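Local coordinates for protein leucine aminopeptidase (Legionella pneumophila, PDB 5GNE) that is probably a zinc-dependent aminopeptidase of the M28 family, removing residues one at a time from the N-terminal ends of peptides, at residues Y160-V174 against G244-I257. Numbering follows the deposited sequence. Where two conformers were deposited one is given.
Sequences YFVKTGNKFIQPSVV and GSGYVVQDFLQKKI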
ATOM      1  N   TYR A 160     -16.650   2.695   0.249  1.00 58.79           N
ATOM      2  CA  TYR A 160     -16.770   4.015  -0.365  1.00 47.96           C
ATOM      3  C   TYR A 160     -15.533   4.447  -1.109  1.00 49.60           C
ATOM      4  O   TYR A 160     -14.431   3.998  -0.815  1.00 52.05           O
ATOM      5  CB  TYR A 160     -17.115   5.061   0.680  1.00 42.18           C
ATOM      6  CG  TYR A 160     -16.272   5.009   1.922  1.00 44.90           C
ATOM      7  CD1 TYR A 160     -16.549   4.089   2.933  1.00 48.45           C
ATOM      8  CD2 TYR A 160     -15.211   5.885   2.110  1.00 43.71           C
ATOM      9  CE1 TYR A 160     -15.785   4.048   4.094  1.00 47.70           C
ATOM     10  CE2 TYR A 160     -14.451   5.853   3.266  1.00 38.54           C
ATOM     11  CZ  TYR A 160     -14.739   4.939   4.257  1.00 45.46           C
ATOM     12  OH  TYR A 160     -13.984   4.905   5.414  1.00 50.12           O
ATOM     13  N   PHE A 161     -15.725   5.319  -2.089  1.00 47.68           N
ATOM     14  CA  PHE A 161     -14.620   5.989  -2.740  1.00 43.42           C
ATOM     15  C   PHE A 161     -14.086   7.103  -1.877  1.00 50.43           C
ATOM     16  O   PHE A 161     -14.842   7.772  -1.189  1.00 62.69           O
ATOM     17  CB  PHE A 161     -15.047   6.533  -4.088  1.00 39.85           C
ATOM     18  CG  PHE A 161     -15.452   5.470  -5.035  1.00 45.91           C
ATOM     19  CD1 PHE A 161     -14.509   4.596  -5.544  1.00 48.37           C
ATOM     20  CD2 PHE A 161     -16.788   5.311  -5.395  1.00 51.28           C
ATOM     21  CE1 PHE A 161     -14.876   3.586  -6.418  1.00 52.46           C
ATOM     22  CE2 PHE A 161     -17.170   4.295  -6.272  1.00 45.97           C
ATOM     23  CZ  PHE A 161     -16.212   3.432  -6.787  1.00 49.67           C
ATOM     24  N   VAL A 162     -12.773   7.288  -1.913  1.00 48.64           N
ATOM     25  CA  VAL A 162     -12.151   8.482  -1.385  1.00 47.47           C
ATOM     26  C   VAL A 162     -11.440   9.216  -2.522  1.00 48.89           C
ATOM     27  O   VAL A 162     -10.500   8.702  -3.105  1.00 50.51           O
ATOM     28  CB  VAL A 162     -11.174   8.170  -0.266  1.00 48.64           C
ATOM     29  CG1 VAL A 162     -10.402   9.439   0.116  1.00 44.88           C
ATOM     30  CG2 VAL A 162     -11.936   7.603   0.947  1.00 44.29           C
ATOM     31  N   LYS A 163     -11.959  10.395  -2.850  1.00 50.85           N
ATOM     32  CA  LYS A 163     -11.497  11.247  -3.933  1.00 51.65           C
ATOM     33  C   LYS A 163      -9.998  11.479  -3.844  1.00 48.21           C
ATOM     34  O   LYS A 163      -9.475  11.732  -2.769  1.00 55.81           O
ATOM     35  CB  LYS A 163     -12.223  12.599  -3.823  1.00 62.49           C
ATOM     36  CG  LYS A 163     -12.818  13.194  -5.073  1.00 69.18           C
ATOM     37  CD  LYS A 163     -13.595  14.476  -4.710  1.00 82.23           C
ATOM     38  CE  LYS A 163     -14.857  14.159  -3.875  1.00 94.12           C
ATOM     39  NZ  LYS A 163     -15.854  15.282  -3.744  1.00 98.48           N
ATOM     40  N   THR A 164      -9.307  11.429  -4.974  1.00 51.39           N
ATOM     41  CA  THR A 164      -7.870  11.698  -4.970  1.00 57.10           C
ATOM     42  C   THR A 164      -7.682  13.178  -5.257  1.00 45.67           C
ATOM     43  O   THR A 164      -7.048  13.577  -6.228  1.00 47.89           O
ATOM     44  CB  THR A 164      -7.104  10.789  -5.974  1.00 49.51           C
ATOM     45  OG1 THR A 164      -7.444   9.427  -5.706  1.00 45.26           O
ATOM     46  CG2 THR A 164      -5.583  10.920  -5.794  1.00 39.39           C
ATOM     47  N   GLY A 165      -8.237  13.985  -4.357  1.00 58.56           N
ATOM     48  CA  GLY A 165      -8.274  15.424  -4.522  1.00 56.67           C
ATOM     49  C   GLY A 165      -8.875  15.789  -5.863  1.00 59.35           C
ATOM     50  O   GLY A 165      -9.828  15.167  -6.332  1.00 63.43           O
ATOM     51  N   ASN A 166      -8.300  16.798  -6.496  1.00 63.59           N
ATOM     52  CA  ASN A 166      -8.819  17.215  -7.795  0.54 64.32           C
ATOM     53  C   ASN A 166      -7.773  16.973  -8.858  1.00 63.49           C
ATOM     54  O   ASN A 166      -7.903  17.430  -9.983  1.00 72.55           O
ATOM     55  CB  ASN A 166      -9.242  18.691  -7.781  0.54 70.72           C
ATOM     56  CG  ASN A 166     -10.648  18.898  -7.226  0.54 69.24           C
ATOM     57  OD1 ASN A 166     -11.547  18.083  -7.443  0.54 69.27           O
ATOM     58  ND2 ASN A 166     -10.843  20.002  -6.516  0.54 68.86           N
ATOM     59  N   LYS A 167      -6.745  16.220  -8.498  1.00 61.72           N
ATOM     60  CA  LYS A 167      -5.631  16.023  -9.410  1.00 63.00           C
ATOM     61  C   LYS A 167      -5.750  14.779 -10.259  1.00 59.45           C
ATOM     62  O   LYS A 167      -5.195  14.737 -11.352  1.00 67.53           O
ATOM     63  CB  LYS A 167      -4.315  15.993  -8.624  1.00 66.31           C
ATOM     64  CG  LYS A 167      -4.286  17.020  -7.506  1.00 85.13           C
ATOM     65  CD  LYS A 167      -2.973  17.023  -6.756  1.00 97.93           C
ATOM     66  CE  LYS A 167      -2.119  18.235  -7.135  1.00100.76           C
ATOM     67  NZ  LYS A 167      -0.793  18.289  -6.415  1.00 90.78           N
ATOM     68  N   PHE A 168      -6.432  13.756  -9.750  1.00 55.71           N
ATOM     69  CA  PHE A 168      -6.501  12.466 -10.449  1.00 51.06           C
ATOM     70  C   PHE A 168      -7.891  11.842 -10.452  1.00 48.85           C
ATOM     71  O   PHE A 168      -8.510  11.685  -9.404  1.00 51.62           O
ATOM     72  CB  PHE A 168      -5.486  11.503  -9.836  1.00 49.68           C
ATOM     73  CG  PHE A 168      -4.053  11.903 -10.069  1.00 47.97           C
ATOM     74  CD1 PHE A 168      -3.460  11.719 -11.312  1.00 52.40           C
ATOM     75  CD2 PHE A 168      -3.319  12.526  -9.074  1.00 45.33           C
ATOM     76  CE1 PHE A 168      -2.125  12.096 -11.537  1.00 48.33           C
ATOM     77  CE2 PHE A 168      -1.993  12.912  -9.293  1.00 43.43           C
ATOM     78  CZ  PHE A 168      -1.396  12.698 -10.520  1.00 34.27           C
ATOM     79  N   ILE A 169      -8.371  11.463 -11.633  1.00 55.83           N
ATOM     80  CA  ILE A 169      -9.717  10.905 -11.752  1.00 55.99           C
ATOM     81  C   ILE A 169      -9.877   9.546 -11.060  1.00 58.16           C
ATOM     82  O   ILE A 169     -10.982   9.143 -10.721  1.00 66.71           O
ATOM     83  CB  ILE A 169     -10.153  10.784 -13.238  1.00 55.17           C
ATOM     84  CG1 ILE A 169      -9.113  10.034 -14.067  1.00 56.40           C
ATOM     85  CG2 ILE A 169     -10.398  12.151 -13.843  1.00 48.85           C
ATOM     86  CD1 ILE A 169      -9.604   9.673 -15.463  1.00 47.45           C
ATOM     87  N   GLN A 170      -8.786   8.832 -10.852  1.00 55.58           N
ATOM     88  CA  GLN A 170      -8.869   7.539 -10.182  1.00 50.11           C
ATOM     89  C   GLN A 170      -9.030   7.715  -8.669  1.00 47.51           C
ATOM     90  O   GLN A 170      -8.189   8.318  -8.016  1.00 40.75           O
ATOM     91  CB  GLN A 170      -7.621   6.710 -10.502  1.00 49.47           C
ATOM     92  CG  GLN A 170      -7.549   5.369  -9.812  1.00 41.28           C
ATOM     93  CD  GLN A 170      -6.186   4.740  -9.969  1.00 48.09           C
ATOM     94  OE1 GLN A 170      -5.195   5.262  -9.474  1.00 57.54           O
ATOM     95  NE2 GLN A 170      -6.126   3.628 -10.663  1.00 46.30           N
ATOM     96  N   PRO A 171     -10.114   7.172  -8.097  1.00 50.21           N
ATOM     97  CA  PRO A 171     -10.306   7.307  -6.651  1.00 46.18           C
ATOM     98  C   PRO A 171      -9.694   6.135  -5.902  1.00 48.88           C
ATOM     99  O   PRO A 171      -9.451   5.077  -6.506  1.00 39.22           O
ATOM    100  CB  PRO A 171     -11.824   7.272  -6.504  1.00 41.49           C
ATOM    101  CG  PRO A 171     -12.229   6.343  -7.563  1.00 42.69           C
ATOM    102  CD  PRO A 171     -11.266   6.514  -8.726  1.00 43.66           C
ATOM    103  N   SER A 172      -9.476   6.305  -4.605  1.00 40.27           N
ATOM    104  CA  SER A 172      -9.139   5.181  -3.753  1.00 40.03           C
ATOM    105  C   SER A 172     -10.423   4.461  -3.349  1.00 42.65           C
ATOM    106  O   SER A 172     -11.496   5.055  -3.381  1.00 46.10           O
ATOM    107  CB  SER A 172      -8.399   5.680  -2.513  1.00 43.89           C
ATOM    108  OG  SER A 172      -7.094   6.068  -2.860  1.00 43.69           O
ATOM    109  N   VAL A 173     -10.310   3.222  -2.885  1.00 43.24           N
ATOM    110  CA  VAL A 173     -11.472   2.503  -2.404  1.00 30.97           C
ATOM    111  C   VAL A 173     -11.214   1.941  -1.024  1.00 44.77           C
ATOM    112  O   VAL A 173     -10.276   1.167  -0.824  1.00 47.88           O
ATOM    113  CB  VAL A 173     -11.836   1.354  -3.336  1.00 41.51           C
ATOM    114  CG1 VAL A 173     -13.072   0.623  -2.808  1.00 40.87           C
ATOM    115  CG2 VAL A 173     -12.037   1.856  -4.770  1.00 33.73           C
ATOM    116  N   VAL A 174     -12.065   2.330  -0.076  1.00 40.58           N
ATOM    117  CA  VAL A 174     -11.989   1.879   1.301  1.00 37.10           C
ATOM    118  C   VAL A 174     -13.157   0.923   1.545  1.00 48.31           C
ATOM    119  O   VAL A 174     -14.303   1.264   1.261  1.00 53.39           O
ATOM    120  CB  VAL A 174     -12.068   3.077   2.281  1.00 43.46           C
ATOM    121  CG1 VAL A 174     -12.050   2.625   3.755  1.00 33.60           C
ATOM    122  CG2 VAL A 174     -10.941   4.047   2.014  1.00 41.20           C
ATOM    123  N   GLY A 244      -2.684   9.010  -3.301  1.00 38.22           N
ATOM    124  CA  GLY A 244      -3.933   8.333  -2.961  1.00 28.30           C
ATOM    125  C   GLY A 244      -4.063   7.995  -1.478  1.00 36.90           C
ATOM    126  O   GLY A 244      -5.037   8.436  -0.814  1.00 37.03           O
ATOM    127  N   SER A 245      -3.086   7.263  -0.933  1.00 32.33           N
ATOM    128  CA  SER A 245      -3.086   6.923   0.489  1.00 30.44           C
ATOM    129  C   SER A 245      -2.967   8.171   1.377  1.00 37.24           C
ATOM    130  O   SER A 245      -3.407   8.158   2.524  1.00 41.14           O
ATOM    131  CB  SER A 245      -1.945   5.957   0.839  1.00 32.13           C
ATOM    132  OG  SER A 245      -0.714   6.390   0.306  1.00 32.86           O
ATOM    133  N   GLY A 246      -2.324   9.216   0.867  1.00 33.84           N
ATOM    134  CA  GLY A 246      -2.338  10.515   1.519  1.00 38.22           C
ATOM    135  C   GLY A 246      -3.760  10.908   1.878  1.00 38.57           C
ATOM    136  O   GLY A 246      -4.121  11.068   3.047  1.00 33.39           O
ATOM    137  N   TYR A 247      -4.588  11.037   0.852  1.00 39.74           N
ATOM    138  CA  TYR A 247      -5.998  11.348   1.063  1.00 44.81           C
ATOM    139  C   TYR A 247      -6.709  10.344   1.958  1.00 47.92           C
ATOM    140  O   TYR A 247      -7.478  10.744   2.825  1.00 48.30           O
ATOM    141  CB  TYR A 247      -6.705  11.468  -0.284  1.00 39.51           C
ATOM    142  CG  TYR A 247      -6.311  12.743  -0.977  1.00 48.01           C
ATOM    143  CD1 TYR A 247      -6.550  13.976  -0.363  1.00 47.67           C
ATOM    144  CD2 TYR A 247      -5.704  12.735  -2.222  1.00 42.72           C
ATOM    145  CE1 TYR A 247      -6.203  15.161  -0.979  1.00 47.46           C
ATOM    146  CE2 TYR A 247      -5.354  13.916  -2.844  1.00 52.09           C
ATOM    147  CZ  TYR A 247      -5.608  15.127  -2.214  1.00 55.22           C
ATOM    148  OH  TYR A 247      -5.267  16.308  -2.818  1.00 68.48           O
ATOM    149  N   VAL A 248      -6.447   9.052   1.761  1.00 44.46           N
ATOM    150  CA  VAL A 248      -7.093   8.051   2.603  1.00 40.65           C
ATOM    151  C   VAL A 248      -6.732   8.237   4.094  1.00 41.09           C
ATOM    152  O   VAL A 248      -7.604   8.139   4.969  1.00 47.63           O
ATOM    153  CB  VAL A 248      -6.761   6.624   2.148  1.00 31.67           C
ATOM    154  CG1 VAL A 248      -7.305   5.620   3.140  1.00 26.81           C
ATOM    155  CG2 VAL A 248      -7.355   6.365   0.774  1.00 29.29           C
ATOM    156  N   VAL A 249      -5.460   8.456   4.397  1.00 34.91           N
ATOM    157  CA  VAL A 249      -5.061   8.626   5.788  1.00 39.32           C
ATOM    158  C   VAL A 249      -5.708   9.877   6.393  1.00 47.82           C
ATOM    159  O   VAL A 249      -6.210   9.862   7.533  1.00 52.72           O
ATOM    160  CB  VAL A 249      -3.527   8.705   5.943  1.00 31.07           C
ATOM    161  CG1 VAL A 249      -3.188   8.938   7.381  1.00 28.12           C
ATOM    162  CG2 VAL A 249      -2.916   7.384   5.494  1.00 30.08           C
ATOM    163  N   GLN A 250      -5.736  10.946   5.611  1.00 44.40           N
ATOM    164  CA  GLN A 250      -6.427  12.156   6.016  1.00 53.25           C
ATOM    165  C   GLN A 250      -7.921  11.859   6.268  1.00 53.59           C
ATOM    166  O   GLN A 250      -8.501  12.372   7.234  1.00 57.44           O
ATOM    167  CB  GLN A 250      -6.241  13.257   4.962  1.00 43.79           C
ATOM    168  CG  GLN A 250      -4.787  13.707   4.844  1.00 55.22           C
ATOM    169  CD  GLN A 250      -4.221  14.263   6.154  1.00 64.48           C
ATOM    170  OE1 GLN A 250      -4.786  15.188   6.747  1.00 83.55           O
ATOM    171  NE2 GLN A 250      -3.099  13.702   6.605  1.00 55.82           N
ATOM    172  N   ASP A 251      -8.530  11.032   5.424  1.00 43.52           N
ATOM    173  CA  ASP A 251      -9.942  10.686   5.610  1.00 44.52           C
ATOM    174  C   ASP A 251     -10.165   9.908   6.915  1.00 49.82           C
ATOM    175  O   ASP A 251     -11.134  10.169   7.642  1.00 54.08           O
ATOM    176  CB  ASP A 251     -10.453   9.879   4.419  1.00 46.00           C
ATOM    177  CG  ASP A 251     -11.955   9.654   4.464  1.00 61.02           C
ATOM    178  OD1 ASP A 251     -12.687  10.618   4.149  1.00 67.38           O
ATOM    179  OD2 ASP A 251     -12.409   8.524   4.766  1.00 60.79           O
ATOM    180  N   PHE A 252      -9.237   9.012   7.254  1.00 49.48           N
ATOM    181  CA  PHE A 252      -9.298   8.307   8.531  1.00 45.08           C
ATOM    182  C   PHE A 252      -9.118   9.281   9.715  1.00 53.23           C
ATOM    183  O   PHE A 252      -9.696   9.108  10.790  1.00 46.69           O
ATOM    184  CB  PHE A 252      -8.200   7.242   8.603  1.00 37.31           C
ATOM    185  CG  PHE A 252      -8.619   5.895   8.077  1.00 34.40           C
ATOM    186  CD1 PHE A 252      -8.804   5.699   6.715  1.00 28.88           C
ATOM    187  CD2 PHE A 252      -8.842   4.832   8.944  1.00 29.08           C
ATOM    188  CE1 PHE A 252      -9.195   4.458   6.225  1.00 36.21           C
ATOM    189  CE2 PHE A 252      -9.244   3.589   8.457  1.00 32.05           C
ATOM    190  CZ  PHE A 252      -9.420   3.407   7.092  1.00 32.85           C
ATOM    191  N   LEU A 253      -8.280  10.294   9.518  1.00 48.86           N
ATOM    192  CA  LEU A 253      -8.010  11.254  10.573  1.00 44.74           C
ATOM    193  C   LEU A 253      -9.226  12.138  10.811  1.00 53.92           C
ATOM    194  O   LEU A 253      -9.624  12.368  11.955  1.00 49.64           O
ATOM    195  CB  LEU A 253      -6.788  12.107  10.225  1.00 48.03           C
ATOM    196  CG  LEU A 253      -5.423  11.440  10.444  1.00 46.77           C
ATOM    197  CD1 LEU A 253      -4.282  12.335   9.966  1.00 35.56           C
ATOM    198  CD2 LEU A 253      -5.247  11.094  11.912  1.00 33.41           C
ATOM    199  N   GLN A 254      -9.814  12.625   9.725  1.00 51.79           N
ATOM    200  CA  GLN A 254     -11.026  13.422   9.806  1.00 54.38           C
ATOM    201  C   GLN A 254     -12.194  12.665  10.431  1.00 64.92           C
ATOM    202  O   GLN A 254     -12.917  13.205  11.264  1.00 69.35           O
ATOM    203  CB  GLN A 254     -11.403  13.922   8.417  1.00 47.97           C
ATOM    204  CG  GLN A 254     -10.498  15.047   7.967  1.00 63.32           C
ATOM    205  CD  GLN A 254     -10.448  15.219   6.465  1.00 70.26           C
ATOM    206  OE1 GLN A 254     -11.350  14.792   5.744  1.00 83.95           O
ATOM    207  NE2 GLN A 254      -9.381  15.851   5.983  1.00 64.51           N
ATOM    208  N   LYS A 255     -12.348  11.398  10.065  1.00 59.21           N
ATOM    209  CA  LYS A 255     -13.451  10.609  10.589  1.00 49.01           C
ATOM    210  C   LYS A 255     -13.123  10.062  11.958  1.00 53.31           C
ATOM    211  O   LYS A 255     -13.954   9.393  12.577  1.00 52.37           O
ATOM    212  CB  LYS A 255     -13.768   9.455   9.654  1.00 48.83           C
ATOM    213  CG  LYS A 255     -14.600   9.853   8.480  1.00 44.91           C
ATOM    214  CD  LYS A 255     -14.726   8.687   7.533  1.00 52.10           C
ATOM    215  CE  LYS A 255     -15.305   9.163   6.218  1.00 54.39           C
ATOM    216  NZ  LYS A 255     -15.730   7.991   5.445  1.00 58.27           N
ATOM    217  N   LYS A 256     -11.935  10.393  12.452  1.00 52.22           N
ATOM    218  CA  LYS A 256     -11.535   9.947  13.772  1.00 59.93           C
ATOM    219  C   LYS A 256     -11.613   8.429  13.954  1.00 64.48           C
ATOM    220  O   LYS A 256     -11.874   7.956  15.049  1.00 75.60           O
ATOM    221  CB  LYS A 256     -12.401  10.642  14.821  1.00 69.42           C
ATOM    222  CG  LYS A 256     -11.650  11.345  15.943  1.00 78.20           C
ATOM    223  CD  LYS A 256     -11.278  12.777  15.594  1.00 85.78           C
ATOM    224  CE  LYS A 256     -10.442  13.398  16.713  1.00 94.07           C
ATOM    225  NZ  LYS A 256      -9.993  14.784  16.410  1.00 99.14           N
ATOM    226  N   ILE A 257     -11.445   7.666  12.877  1.00 62.16           N
ATOM    227  CA  ILE A 257     -11.377   6.214  12.995  1.00 53.04           C
ATOM    228  C   ILE A 257     -10.104   5.749  13.704  1.00 54.59           C
ATOM    229  O   ILE A 257      -8.992   6.017  13.234  1.00 54.88           O
ATOM    230  CB  ILE A 257     -11.457   5.544  11.626  1.00 54.34           C
ATOM    231  CG1 ILE A 257     -12.788   5.883  10.948  1.00 55.29           C
ATOM    232  CG2 ILE A 257     -11.339   4.038  11.766  1.00 54.41           C
ATOM    233  CD1 ILE A 257     -12.786   5.635   9.451  1.00 43.47           C
TER
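Gly244, in the first turn of the helix, packs against the hairpin: CG2 of Thr164 comes to 4.2 Å from its CA, and Ser172 OG lies near its carbonyl, although that hydroxyl is hydrogen-bonded to the backbone N of Ala236. One turn on, Tyr247 lies against the backbone at Thr164 and Gly165. Gly165 N sits over one face of the ring, towards the rim and 3.3 Å from Tyr247 CE2, while Thr164 CG2 approaches CD2. Thr164 is itself held by a hydrogen bond from OG1 to Gln170 O (2.7 Å), which links the chain across the turn between the strands. Val248 reaches both strands: with CG1 anti to the backbone N (chi1 173°), that methyl packs on Val174 CG2, and CG2 lies 3.5 Å from Ser172 CB and also meets Val162. This is helix-on-sheet packing in the M28 fold, where helix 243-254 covers the antiparallel hairpin at one margin of the mixed sheet, the axis of 244-254 crossing that of 170-174 at -45°. At Asp251 a carboxylate faces the hairpin, meeting carbon atoms. OD2 lies at the edge of the Tyr160 ring, near its plane, and close to Val162 CG2. Phe252 brings CE1 to Val174 CG1, and its ring also stacks edge-to-face with Tyr231 of the neighbouring strand. Lys255, extended beyond CG, carries NZ to 3.3 Å from Tyr160 CE2, approaching the ring obliquely; its salt bridge to Asp251 OD2 (3.4 Å), one turn back within 244-257, places both charges beside that ring.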